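Local coordinates for protein acetylglutamate kinase (Streptococcus mutans, PDB 3L86) that probably catalyses the ATP-dependent phosphorylation of N-acetyl-L-glutamate to N-acetyl-L-glutamyl 5-phosphate, the second step of arginine biosynthesis from glutamate, at residues P248-A253 with T274-D279; A199-L204 with A259-V264; G76-K81 with S108-D113; D102-V107 with A178-S183. All blocks are in the same frame, centred on the assembly; numbering follows the deposited sequence.

Interaction 1: P248-A253 with T274-D279; sequences PKIESA and TLITAD. With ADP (adenosine-5'-diphosphate), chain B.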
loop_
_atom_site.group_PDB
_atom_site.type_symbol
_atom_site.label_atom_id
_atom_site.label_comp_id
_atom_site.label_asym_id
_atom_site.label_seq_id
_atom_site.Cartn_x
_atom_site.Cartn_y
_atom_site.Cartn_z
ATOM N N PRO A 248 11.017 -3.116 -1.765
ATOM C CA PRO A 248 9.691 -3.750 -1.482
ATOM C C PRO A 248 8.611 -3.402 -2.522
ATOM O O PRO A 248 7.784 -4.266 -2.856
ATOM C CB PRO A 248 9.349 -3.247 -0.062
ATOM C CG PRO A 248 10.272 -2.001 0.122
ATOM C CD PRO A 248 11.468 -2.199 -0.702
ATOM N N LYS A 249 8.612 -2.176 -3.088
ATOM C CA LYS A 249 7.616 -1.828 -4.171
ATOM C C LYS A 249 7.654 -2.742 -5.409
ATOM O O LYS A 249 6.616 -3.255 -5.856
ATOM C CB LYS A 249 7.721 -0.318 -4.579
ATOM C CG LYS A 249 6.438 0.335 -5.143
ATOM C CD LYS A 249 6.603 1.904 -5.347
ATOM C CE LYS A 249 7.107 2.503 -4.023
ATOM N NZ LYS A 249 5.947 2.377 -2.970
ATOM N N ILE A 250 8.847 -2.956 -5.980
ATOM C CA ILE A 250 8.983 -3.756 -7.197
ATOM C C ILE A 250 8.853 -5.271 -6.899
ATOM O O ILE A 250 8.390 -5.987 -7.760
ATOM C CB ILE A 250 10.342 -3.510 -7.972
ATOM C CG1 ILE A 250 10.263 -4.016 -9.399
ATOM C CG2 ILE A 250 11.524 -4.210 -7.338
ATOM C CD1 ILE A 250 9.406 -3.179 -10.242
ATOM N N GLU A 251 9.234 -5.746 -5.717
ATOM C CA GLU A 251 8.961 -7.165 -5.331
ATOM C C GLU A 251 7.454 -7.449 -5.182
ATOM O O GLU A 251 6.943 -8.510 -5.624
ATOM C CB GLU A 251 9.671 -7.549 -4.018
ATOM C CG GLU A 251 11.216 -7.706 -4.180
ATOM C CD GLU A 251 11.948 -7.939 -2.879
ATOM O OE1 GLU A 251 11.443 -7.637 -1.791
ATOM O OE2 GLU A 251 13.084 -8.434 -2.941
ATOM N N SER A 252 6.731 -6.527 -4.531
ATOM C CA SER A 252 5.246 -6.659 -4.452
ATOM C C SER A 252 4.606 -6.686 -5.868
ATOM O O SER A 252 3.733 -7.540 -6.178
ATOM C CB SER A 252 4.689 -5.522 -3.562
ATOM O OG SER A 252 5.223 -5.687 -2.230
ATOM N N ALA A 253 5.055 -5.794 -6.757
ATOM C CA ALA A 253 4.556 -5.806 -8.137
ATOM C C ALA A 253 4.740 -7.194 -8.811
ATOM O O ALA A 253 3.813 -7.719 -9.444
ATOM C CB ALA A 253 5.245 -4.699 -8.999
ATOM N N THR A 274 5.421 3.131 -15.013
ATOM C CA THR A 274 5.995 1.874 -15.496
ATOM C C THR A 274 4.986 0.724 -15.363
ATOM O O THR A 274 4.473 0.488 -14.268
ATOM C CB THR A 274 7.232 1.494 -14.648
ATOM O OG1 THR A 274 8.227 2.533 -14.721
ATOM C CG2 THR A 274 7.798 0.103 -15.064
ATOM N N LEU A 275 4.719 -0.003 -16.461
ATOM C CA LEU A 275 3.860 -1.196 -16.426
ATOM C C LEU A 275 4.580 -2.524 -16.210
ATOM O O LEU A 275 5.539 -2.835 -16.917
ATOM C CB LEU A 275 3.094 -1.324 -17.723
ATOM C CG LEU A 275 1.728 -0.697 -17.807
ATOM C CD1 LEU A 275 0.780 -1.278 -16.763
ATOM C CD2 LEU A 275 1.892 0.781 -17.633
ATOM N N ILE A 276 4.097 -3.315 -15.259
ATOM C CA ILE A 276 4.655 -4.619 -14.921
ATOM C C ILE A 276 3.665 -5.739 -15.225
ATOM O O ILE A 276 2.456 -5.669 -14.834
ATOM C CB ILE A 276 5.063 -4.662 -13.436
ATOM C CG1 ILE A 276 6.220 -3.696 -13.173
ATOM C CG2 ILE A 276 5.441 -6.078 -13.028
ATOM C CD1 ILE A 276 6.510 -3.479 -11.704
ATOM N N THR A 277 4.079 -6.785 -15.962
ATOM C CA THR A 277 3.233 -7.939 -16.284
ATOM C C THR A 277 3.991 -9.246 -16.057
ATOM O O THR A 277 5.219 -9.240 -15.861
ATOM C CB THR A 277 2.697 -7.872 -17.693
ATOM O OG1 THR A 277 3.794 -7.859 -18.610
ATOM C CG2 THR A 277 1.880 -6.621 -17.873
ATOM N N ALA A 278 3.271 -10.366 -16.000
ATOM C CA ALA A 278 3.904 -11.649 -15.642
ATOM C C ALA A 278 4.815 -12.014 -16.794
ATOM O O ALA A 278 5.956 -12.446 -16.615
ATOM C CB ALA A 278 2.846 -12.723 -15.452
ATOM N N ASP A 279 4.274 -11.856 -17.990
ATOM C CA ASP A 279 5.117 -11.779 -19.174
ATOM C C ASP A 279 4.671 -10.568 -19.968
ATOM O O ASP A 279 4.829 -10.564 -21.172
ATOM C CB ASP A 279 5.028 -13.049 -20.059
ATOM C CG ASP A 279 4.656 -14.309 -19.280
ATOM O OD1 ASP A 279 5.514 -14.902 -18.561
ATOM O OD2 ASP A 279 3.479 -14.715 -19.426
HETATM P PB ADP B . 6.426 5.339 -0.889
HETATM O O1B ADP B . 6.347 3.874 -0.565
HETATM O O2B ADP B . 5.577 5.786 -2.087
HETATM O O3B ADP B . 6.129 6.172 0.308
HETATM P PA ADP B . 9.386 4.988 -0.880
HETATM O O1A ADP B . 10.430 6.047 -0.547
HETATM O O2A ADP B . 9.191 3.885 0.121
HETATM O O3A ADP B . 7.955 5.704 -1.295
HETATM O "O5'" ADP B . 9.869 4.395 -2.304
HETATM C "C5'" ADP B . 10.018 5.303 -3.426
HETATM C "C4'" ADP B . 11.511 5.734 -3.527
HETATM O "O4'" ADP B . 12.403 4.675 -3.933
HETATM C "C3'" ADP B . 11.777 6.852 -4.547
HETATM O "O3'" ADP B . 11.425 8.093 -3.943
HETATM C "C2'" ADP B . 13.286 6.783 -4.747
HETATM O "O2'" ADP B . 13.866 7.630 -3.762
HETATM C "C1'" ADP B . 13.646 5.362 -4.320
HETATM N N9 ADP B . 14.263 4.607 -5.443
HETATM C C8 ADP B . 15.351 3.799 -5.290
HETATM N N7 ADP B . 15.658 3.215 -6.480
HETATM C C5 ADP B . 14.775 3.685 -7.396
HETATM C C6 ADP B . 14.556 3.522 -8.830
HETATM N N6 ADP B . 15.313 2.653 -9.552
HETATM N N1 ADP B . 13.512 4.171 -9.415
HETATM C C2 ADP B . 12.730 4.992 -8.733
HETATM N N3 ADP B . 12.872 5.200 -7.424
HETATM C C4 ADP B . 13.871 4.600 -6.710
#

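Interaction 2: A199-L204 with A259-V264; sequences AVAVAL and AGVGQV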
loop_
_atom_site.group_PDB
_atom_site.type_symbol
_atom_site.label_atom_id
_atom_site.label_comp_id
_atom_site.label_asym_id
_atom_site.label_seq_id
_atom_site.Cartn_x
_atom_site.Cartn_y
_atom_site.Cartn_z
ATOM N N ALA A 199 -1.183 -8.605 -0.919
ATOM C CA ALA A 199 -2.094 -9.554 -0.284
ATOM C C ALA A 199 -3.569 -9.246 -0.584
ATOM O O ALA A 199 -4.392 -10.140 -0.900
ATOM C CB ALA A 199 -1.824 -9.530 1.241
ATOM N N VAL A 200 -3.901 -7.956 -0.523
ATOM C CA VAL A 200 -5.245 -7.521 -0.805
ATOM C C VAL A 200 -5.619 -7.755 -2.272
ATOM O O VAL A 200 -6.717 -8.351 -2.557
ATOM C CB VAL A 200 -5.417 -6.034 -0.447
ATOM C CG1 VAL A 200 -6.788 -5.535 -0.875
ATOM C CG2 VAL A 200 -5.135 -5.824 1.109
ATOM N N ALA A 201 -4.746 -7.313 -3.199
ATOM C CA ALA A 201 -4.997 -7.503 -4.671
ATOM C C ALA A 201 -5.164 -9.005 -5.042
ATOM O O ALA A 201 -6.051 -9.410 -5.847
ATOM C CB ALA A 201 -3.813 -6.855 -5.492
ATOM N N VAL A 202 -4.274 -9.835 -4.486
ATOM C CA VAL A 202 -4.319 -11.279 -4.735
ATOM C C VAL A 202 -5.587 -11.919 -4.122
ATOM O O VAL A 202 -6.316 -12.642 -4.820
ATOM C CB VAL A 202 -3.011 -12.003 -4.297
ATOM C CG1 VAL A 202 -3.167 -13.549 -4.512
ATOM C CG2 VAL A 202 -1.838 -11.403 -5.030
ATOM N N ALA A 203 -5.883 -11.622 -2.844
ATOM C CA ALA A 203 -7.131 -12.139 -2.218
ATOM C C ALA A 203 -8.417 -11.817 -3.005
ATOM O O ALA A 203 -9.338 -12.625 -3.043
ATOM C CB ALA A 203 -7.302 -11.622 -0.734
ATOM N N LEU A 204 -8.534 -10.596 -3.533
ATOM C CA LEU A 204 -9.706 -10.237 -4.358
ATOM C C LEU A 204 -9.661 -10.657 -5.842
ATOM O O LEU A 204 -10.620 -10.433 -6.577
ATOM C CB LEU A 204 -9.946 -8.729 -4.284
ATOM C CG LEU A 204 -10.177 -8.212 -2.844
ATOM C CD1 LEU A 204 -10.344 -6.714 -2.808
ATOM C CD2 LEU A 204 -11.419 -8.927 -2.254
ATOM N N ALA A 259 0.707 -14.091 -9.513
ATOM C CA ALA A 259 -0.391 -14.805 -8.895
ATOM C C ALA A 259 -1.662 -14.622 -9.729
ATOM O O ALA A 259 -2.760 -15.086 -9.351
ATOM C CB ALA A 259 -0.576 -14.376 -7.452
ATOM N N GLY A 260 -1.516 -13.954 -10.868
ATOM C CA GLY A 260 -2.591 -13.872 -11.846
ATOM C C GLY A 260 -3.247 -12.490 -12.020
ATOM O O GLY A 260 -4.072 -12.316 -12.903
ATOM N N VAL A 261 -2.865 -11.497 -11.222
ATOM C CA VAL A 261 -3.354 -10.114 -11.448
ATOM C C VAL A 261 -2.800 -9.611 -12.797
ATOM O O VAL A 261 -1.586 -9.698 -13.056
ATOM C CB VAL A 261 -2.998 -9.124 -10.266
ATOM C CG1 VAL A 261 -3.496 -7.711 -10.605
ATOM C CG2 VAL A 261 -3.643 -9.599 -8.946
ATOM N N GLY A 262 -3.671 -9.094 -13.661
ATOM C CA GLY A 262 -3.258 -8.841 -15.042
ATOM C C GLY A 262 -2.209 -7.752 -15.291
ATOM O O GLY A 262 -1.350 -7.913 -16.176
ATOM N N GLN A 263 -2.263 -6.646 -14.520
ATOM C CA GLN A 263 -1.292 -5.533 -14.643
ATOM C C GLN A 263 -0.981 -4.833 -13.290
ATOM O O GLN A 263 -1.904 -4.663 -12.476
ATOM C CB GLN A 263 -1.881 -4.459 -15.540
ATOM C CG GLN A 263 -2.314 -4.897 -16.925
ATOM C CD GLN A 263 -2.827 -3.706 -17.679
ATOM O OE1 GLN A 263 -3.640 -2.899 -17.158
ATOM N NE2 GLN A 263 -2.320 -3.528 -18.886
ATOM N N VAL A 264 0.299 -4.464 -13.040
ATOM C CA VAL A 264 0.643 -3.522 -11.960
ATOM C C VAL A 264 1.251 -2.193 -12.555
ATOM O O VAL A 264 2.067 -2.244 -13.480
ATOM C CB VAL A 264 1.650 -4.174 -10.947
ATOM C CG1 VAL A 264 2.035 -3.169 -9.822
ATOM C CG2 VAL A 264 1.073 -5.412 -10.326
#

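Interaction 3: G76-K81 with S108-D113; sequences GFAINK and SHALLD. With NLG (N-acetyl-L-glutamate), chain C.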
loop_
_atom_site.group_PDB
_atom_site.type_symbol
_atom_site.label_atom_id
_atom_site.label_comp_id
_atom_site.label_asym_id
_atom_site.label_seq_id
_atom_site.Cartn_x
_atom_site.Cartn_y
_atom_site.Cartn_z
ATOM N N GLY A 76 5.494 6.307 5.578
ATOM C CA GLY A 76 6.897 6.383 6.070
ATOM C C GLY A 76 7.392 7.798 6.428
ATOM O O GLY A 76 7.947 8.047 7.501
ATOM N N PHE A 77 7.192 8.733 5.508
ATOM C CA PHE A 77 7.598 10.135 5.662
ATOM C C PHE A 77 7.014 10.757 6.964
ATOM O O PHE A 77 7.756 11.317 7.794
ATOM C CB PHE A 77 7.159 10.797 4.344
ATOM C CG PHE A 77 6.992 12.292 4.365
ATOM C CD1 PHE A 77 8.089 13.139 4.209
ATOM C CD2 PHE A 77 5.709 12.852 4.367
ATOM C CE1 PHE A 77 7.927 14.570 4.141
ATOM C CE2 PHE A 77 5.531 14.264 4.293
ATOM C CZ PHE A 77 6.650 15.120 4.179
ATOM N N ALA A 78 5.708 10.539 7.207
ATOM C CA ALA A 78 5.062 10.908 8.494
ATOM C C ALA A 78 5.568 10.247 9.779
ATOM O O ALA A 78 5.778 10.956 10.778
ATOM C CB ALA A 78 3.533 10.829 8.406
ATOM N N ILE A 79 5.771 8.920 9.774
ATOM C CA ILE A 79 6.351 8.206 10.889
ATOM C C ILE A 79 7.787 8.748 11.219
ATOM O O ILE A 79 8.166 8.881 12.408
ATOM C CB ILE A 79 6.431 6.686 10.615
ATOM C CG1 ILE A 79 4.998 6.080 10.270
ATOM C CG2 ILE A 79 7.097 5.977 11.838
ATOM C CD1 ILE A 79 5.003 4.632 9.605
ATOM N N ASN A 80 8.575 9.019 10.165
ATOM C CA ASN A 80 9.935 9.556 10.325
ATOM C C ASN A 80 9.884 10.883 11.095
ATOM O O ASN A 80 10.592 11.096 12.078
ATOM C CB ASN A 80 10.607 9.769 8.951
ATOM C CG ASN A 80 11.057 8.481 8.297
ATOM O OD1 ASN A 80 11.073 7.393 8.896
ATOM N ND2 ASN A 80 11.490 8.604 7.059
ATOM N N LYS A 81 9.027 11.776 10.629
ATOM C CA LYS A 81 8.853 13.103 11.227
ATOM C C LYS A 81 8.559 12.921 12.693
ATOM O O LYS A 81 9.281 13.412 13.594
ATOM C CB LYS A 81 7.651 13.796 10.587
ATOM C CG LYS A 81 7.885 15.204 10.163
ATOM N N SER A 108 1.102 3.659 14.674
ATOM C CA SER A 108 -0.354 3.649 14.485
ATOM C C SER A 108 -0.939 5.046 14.548
ATOM O O SER A 108 -1.858 5.369 13.753
ATOM C CB SER A 108 -1.064 2.695 15.480
ATOM O OG SER A 108 -0.856 3.141 16.787
ATOM N N HIS A 109 -0.402 5.909 15.423
ATOM C CA HIS A 109 -0.833 7.331 15.434
ATOM C C HIS A 109 -0.549 8.055 14.087
ATOM O O HIS A 109 -1.411 8.722 13.536
ATOM C CB HIS A 109 -0.137 8.127 16.560
ATOM C CG HIS A 109 -0.349 9.605 16.473
ATOM N ND1 HIS A 109 -1.614 10.177 16.383
ATOM C CD2 HIS A 109 0.533 10.635 16.484
ATOM C CE1 HIS A 109 -1.483 11.496 16.303
ATOM N NE2 HIS A 109 -0.196 11.800 16.376
ATOM N N ALA A 110 0.657 7.930 13.539
ATOM C CA ALA A 110 0.904 8.609 12.255
ATOM C C ALA A 110 -0.001 8.043 11.112
ATOM O O ALA A 110 -0.567 8.787 10.282
ATOM C CB ALA A 110 2.406 8.506 11.892
ATOM N N LEU A 111 -0.112 6.722 11.036
ATOM C CA LEU A 111 -0.904 6.105 9.954
ATOM C C LEU A 111 -2.419 6.429 10.044
ATOM O O LEU A 111 -3.018 6.850 9.037
ATOM C CB LEU A 111 -0.687 4.584 9.932
ATOM C CG LEU A 111 0.685 4.059 9.465
ATOM C CD1 LEU A 111 0.711 2.522 9.565
ATOM C CD2 LEU A 111 0.962 4.529 8.053
ATOM N N LEU A 112 -3.041 6.238 11.219
ATOM C CA LEU A 112 -4.477 6.481 11.387
ATOM C C LEU A 112 -4.848 7.968 11.475
ATOM O O LEU A 112 -5.803 8.412 10.822
ATOM C CB LEU A 112 -5.068 5.715 12.596
ATOM C CG LEU A 112 -4.916 4.171 12.500
ATOM C CD1 LEU A 112 -5.266 3.527 13.848
ATOM C CD2 LEU A 112 -5.726 3.541 11.337
ATOM N N ASP A 113 -4.123 8.738 12.288
ATOM C CA ASP A 113 -4.599 10.090 12.631
ATOM C C ASP A 113 -3.983 11.144 11.734
ATOM O O ASP A 113 -4.637 12.168 11.435
ATOM C CB ASP A 113 -4.255 10.418 14.098
ATOM C CG ASP A 113 -4.821 9.407 15.061
ATOM O OD1 ASP A 113 -6.013 9.087 14.938
ATOM O OD2 ASP A 113 -4.081 8.933 15.939
HETATM C CA NLG C . 6.373 0.377 7.011
HETATM C C NLG C . 7.224 -0.708 7.355
HETATM O OXT NLG C . 8.451 -0.727 7.214
HETATM O O NLG C . 7.052 -1.814 7.713
HETATM C CB NLG C . 4.921 0.888 7.013
HETATM C CG NLG C . 4.514 2.229 6.274
HETATM C CD NLG C . 4.715 2.486 4.720
HETATM O OE1 NLG C . 4.937 1.532 4.033
HETATM O OE2 NLG C . 4.692 3.605 4.180
HETATM C C7 NLG C . 7.411 2.382 7.653
HETATM C C8 NLG C . 7.842 3.416 7.203
HETATM O O7 NLG C . 7.370 2.039 8.810
HETATM N N2 NLG C . 6.937 1.479 6.883
#

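Interaction 4: D102-V107 with A178-S183; sequences DDMVLV and ASLGYS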
loop_
_atom_site.group_PDB
_atom_site.type_symbol
_atom_site.label_atom_id
_atom_site.label_comp_id
_atom_site.label_asym_id
_atom_site.label_seq_id
_atom_site.Cartn_x
_atom_site.Cartn_y
_atom_site.Cartn_z
ATOM N N ASP A 102 7.190 -0.190 21.916
ATOM C CA ASP A 102 6.951 1.232 22.186
ATOM C C ASP A 102 6.800 2.036 20.868
ATOM O O ASP A 102 5.982 2.968 20.806
ATOM C CB ASP A 102 8.018 1.885 23.089
ATOM C CG ASP A 102 7.913 1.433 24.593
ATOM O OD1 ASP A 102 6.835 0.940 25.039
ATOM O OD2 ASP A 102 8.960 1.508 25.299
ATOM N N ASP A 103 7.572 1.703 19.856
ATOM C CA ASP A 103 7.478 2.319 18.550
ATOM C C ASP A 103 6.068 2.257 17.889
ATOM O O ASP A 103 5.699 3.152 17.159
ATOM C CB ASP A 103 8.555 1.788 17.593
ATOM C CG ASP A 103 9.987 2.262 17.947
ATOM O OD1 ASP A 103 10.197 3.240 18.641
ATOM O OD2 ASP A 103 10.874 1.624 17.500
ATOM N N MET A 104 5.349 1.191 18.159
ATOM C CA MET A 104 4.045 0.923 17.553
ATOM C C MET A 104 3.029 2.000 17.929
ATOM O O MET A 104 2.117 2.330 17.171
ATOM C CB MET A 104 3.516 -0.475 17.974
ATOM C CG MET A 104 4.162 -1.701 17.208
ATOM S SD MET A 104 3.814 -1.631 15.388
ATOM C CE MET A 104 1.991 -1.458 15.176
ATOM N N VAL A 105 3.158 2.561 19.123
ATOM C CA VAL A 105 2.284 3.710 19.496
ATOM C C VAL A 105 2.450 4.853 18.466
ATOM O O VAL A 105 1.476 5.476 18.026
ATOM C CB VAL A 105 2.658 4.292 20.912
ATOM C CG1 VAL A 105 1.916 5.636 21.157
ATOM C CG2 VAL A 105 2.292 3.297 22.030
ATOM N N LEU A 106 3.699 5.155 18.118
ATOM C CA LEU A 106 4.019 6.193 17.123
ATOM C C LEU A 106 3.527 5.821 15.713
ATOM O O LEU A 106 2.935 6.661 15.004
ATOM C CB LEU A 106 5.558 6.442 17.114
ATOM C CG LEU A 106 6.095 6.865 18.506
ATOM C CD1 LEU A 106 7.656 6.909 18.578
ATOM C CD2 LEU A 106 5.545 8.224 18.736
ATOM N N VAL A 107 3.791 4.562 15.308
ATOM C CA VAL A 107 3.427 4.067 13.958
ATOM C C VAL A 107 1.895 4.170 13.729
ATOM O O VAL A 107 1.439 4.692 12.698
ATOM C CB VAL A 107 3.986 2.621 13.678
ATOM C CG1 VAL A 107 3.435 1.991 12.361
ATOM C CG2 VAL A 107 5.558 2.569 13.642
ATOM N N ALA A 178 -5.209 1.318 6.369
ATOM C CA ALA A 178 -3.806 1.594 6.764
ATOM C C ALA A 178 -2.950 0.317 6.786
ATOM O O ALA A 178 -3.503 -0.778 6.960
ATOM C CB ALA A 178 -3.780 2.241 8.155
ATOM N N SER A 179 -1.607 0.470 6.699
ATOM C CA SER A 179 -0.741 -0.708 6.650
ATOM C C SER A 179 -0.424 -1.273 8.050
ATOM O O SER A 179 0.694 -1.013 8.592
ATOM C CB SER A 179 0.555 -0.432 5.889
ATOM O OG SER A 179 1.258 0.698 6.417
ATOM N N LEU A 180 -1.414 -1.981 8.608
ATOM C CA LEU A 180 -1.404 -2.558 9.978
ATOM C C LEU A 180 -2.118 -3.910 9.929
ATOM O O LEU A 180 -3.083 -4.090 9.165
ATOM C CB LEU A 180 -2.149 -1.640 10.990
ATOM C CG LEU A 180 -1.524 -0.223 11.293
ATOM C CD1 LEU A 180 -2.513 0.662 12.070
ATOM C CD2 LEU A 180 -0.134 -0.256 12.050
ATOM N N GLY A 181 -1.631 -4.876 10.701
ATOM C CA GLY A 181 -2.328 -6.146 10.841
ATOM C C GLY A 181 -2.250 -6.672 12.298
ATOM O O GLY A 181 -1.635 -6.047 13.182
ATOM N N TYR A 182 -2.845 -7.825 12.545
ATOM C CA TYR A 182 -2.907 -8.348 13.932
ATOM C C TYR A 182 -2.448 -9.816 14.077
ATOM O O TYR A 182 -2.910 -10.670 13.352
ATOM C CB TYR A 182 -4.335 -8.232 14.474
ATOM C CG TYR A 182 -4.724 -6.822 14.874
ATOM C CD1 TYR A 182 -5.066 -5.869 13.890
ATOM C CD2 TYR A 182 -4.777 -6.447 16.217
ATOM C CE1 TYR A 182 -5.448 -4.564 14.249
ATOM C CE2 TYR A 182 -5.186 -5.147 16.579
ATOM C CZ TYR A 182 -5.516 -4.233 15.575
ATOM O OH TYR A 182 -5.888 -2.955 15.899
ATOM N N SER A 183 -1.607 -10.101 15.055
ATOM C CA SER A 183 -1.123 -11.483 15.305
ATOM C C SER A 183 -2.249 -12.377 15.843
ATOM O O SER A 183 -3.265 -11.856 16.371
ATOM C CB SER A 183 0.040 -11.421 16.342
ATOM O OG SER A 183 -0.500 -11.278 17.663
#

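Interaction 1: P248-A253 with T274-D279
The helix that carries Lys249 of the ADP pocket, 246-258, rests here on the C-terminal strand through Ile276. One methyl carries the whole contact. Ile276 CD1 lies 3.2 Å from Ala253 CB and 3.3 Å from Ile250 CD1, both shorter than ordinary carbon contacts, so the exact spacing is doubtful although the apolar character is clear. Ile276 sets CG1 beside its backbone N (chi1 -66°) and then runs extended at chi2 (169°), which drives CD1 out of the strand into the helix. The chain of Ile250 instead folds at chi2 (72°) and meets that methyl with its own tip, the two side chains crossing obliquely.

Within the helix, Ser252 OG reaches back one turn to Pro248 O at 3.0 Å, and Ser252 N binds the same oxygen at 3.0 Å from the other face of the carbonyl plane, so two donors grip one acceptor. Lys249, which takes no part in the packing on the strand, gives NZ to ADP O1B, a beta-phosphate oxygen, at 2.9 Å; NZ also forms a salt bridge with Asp194. Lys42 NZ lies close by, and both lysines are predicted transition-state stabilisers.

Strand 274-277 runs antiparallel to 263-267 and parallel to 223-229. Ile276 also touches Ile266 and Ile228, while Ala253 reaches Val264, so helix 246-258 packs over strands 263-267 and 274-277.

Interaction 2: A199-L204 with A259-V264
Val261 closes on Ala201 at the buried end of this contact, while Val202 and Ala259 meet at its solvent side. The inner pair is the more enclosed. Val261 CG2 stands 3.9 Å from Ala201 O and 4.4 Å from Ala201 CB, meeting the helix at both a backbone carbonyl and a methyl. Val261 holds CG1 opposite the backbone N (chi1 178°), leaving CG2 beside that N as the branch turned to the helix. Both CB atoms point into the interface, and Val261 also packs on Thr256 of helix 246-258. No hydrogen bond crosses between the two segments.

The chain reaches this point through a Schellman motif. Helix 246-258 has ended, and Gly260, with a positive phi of 111°, is the first residue to leave helical angles; the chain then turns toward strand 263-267, which lies parallel to strand 208-212 in the main sheet. Helix 193-203 packs its Val200 on Val70 and Val72 of strand 68-73, so the contact ties the connection between helix 246-258 and its following strand to a helix on the central strands.

The outer end is no wider in spacing, but it is open to solvent. Ala259 CB rests evenly against both branches of Val202, 4.0 Å from Val202 CG1 and 4.0 Å from Val202 CG2. Ala259 is solvent-exposed and Val202 partly so.

Interaction 3: G76-K81 with S108-D113
Ile79 fills the angle between Ala110 and the bound N-acetyl-L-glutamate. Its CG1 lies 3.9 Å from Ala110 CB, and its terminal CD1 approaches the acetyl oxygen O7 of the ligand at 3.6 Å. The same CD1 faces Leu111 CD2 at 4.3 Å. These reaches follow from the torsions: CG1 sits beside the backbone N (chi1 -57°), and an extended chi2 carries CD1 along the pocket wall. Next to it, Ala78 CB meets Ala110 CB at 4.3 Å, so the small alanine of helix 101-125 packs on two consecutive residues of helix 76-85.

The short segments have axes 8.9 Å apart and cross at 133°. At the N-terminal end of the first, Gly76 N donates to ligand OE2 at 3.1 Å with an N-H...O angle of 138°, a noticeably bent bond. Further out, Asn80 OD1 accepts from Arg97 NH1 while Arg97 NE binds the ligand, so Asn80 can orient a first-shell arginine. On helix 101-125, one turn apart, His109 ND1 donates almost in its ring plane to the anti lone pair of Asp113 OD2, 2.8 Å away.

Apolar packing holds helix 76-85 against helix 101-125 on this side, and its N-terminal peptide N-H meets the ligand side-chain carboxylate, the group to be phosphorylated; the helix end probably adds a favourable electrostatic field there.

Interaction 4: D102-V107 with A178-S183
Met104 and Val107 meet Leu180 with no flat group between them: no ring face, ring edge or amide enters the interface, and the side chain of Tyr182 touches Met188 and Lys138, apart from the interface. The contact is methyl against methyl. Leu180 CD2 takes both partners, 4.0 Å from Met104 CE and 4.2 Å from Val107 CG1, so a single branch bridges two residues one helical turn apart. Met104 starts with CG beside its backbone N (chi1 -78°) and bends again at chi2 and chi3, which swings CE round to the strand; its chain and that of Leu180 run past each other in opposite senses.

Where strand 174-182 is interrupted, Ser179 is the centre of an inverse gamma turn in which Leu180 N binds Ala178 O at 2.9 Å. At this turn Ser179 touches the bound N-acetyl-L-glutamate, while the end of the following Leu180 reaches helix 101-125, where Leu111 also touches it.

Met104 and Val107 both pack on Asn190, whose ND2 is hydrogen-bonded to the ligand. With no polar bond across the segments, the interface rests on dispersion and burial, an apolar second shell beside polar substrate-binding groups.

Interactions 1, 3 and 4 are buried, whereas interaction 2 runs from a buried end to an exposed one. They form two pairs on opposite sides of the chain's centre. Interactions 1 and 2 meet through strands 263-267 and 274-277, where Ile276 N probably hydrogen-bonds Val264 O at 2.9 Å. Interactions 3 and 4 share helix 101-125, and Leu111 CD1 packs 3.8 Å from Leu180 CD2. Across the segments all four are apolar and differ in what adjoins them: a nucleotide phosphate beside interaction 1, N-acetyl-L-glutamate beside interactions 3 and 4, and solvent beside interaction 2. Interactions 1 and 3 include hydrogen bonds to a ligand, and in interaction 4 Ser179 touches the substrate.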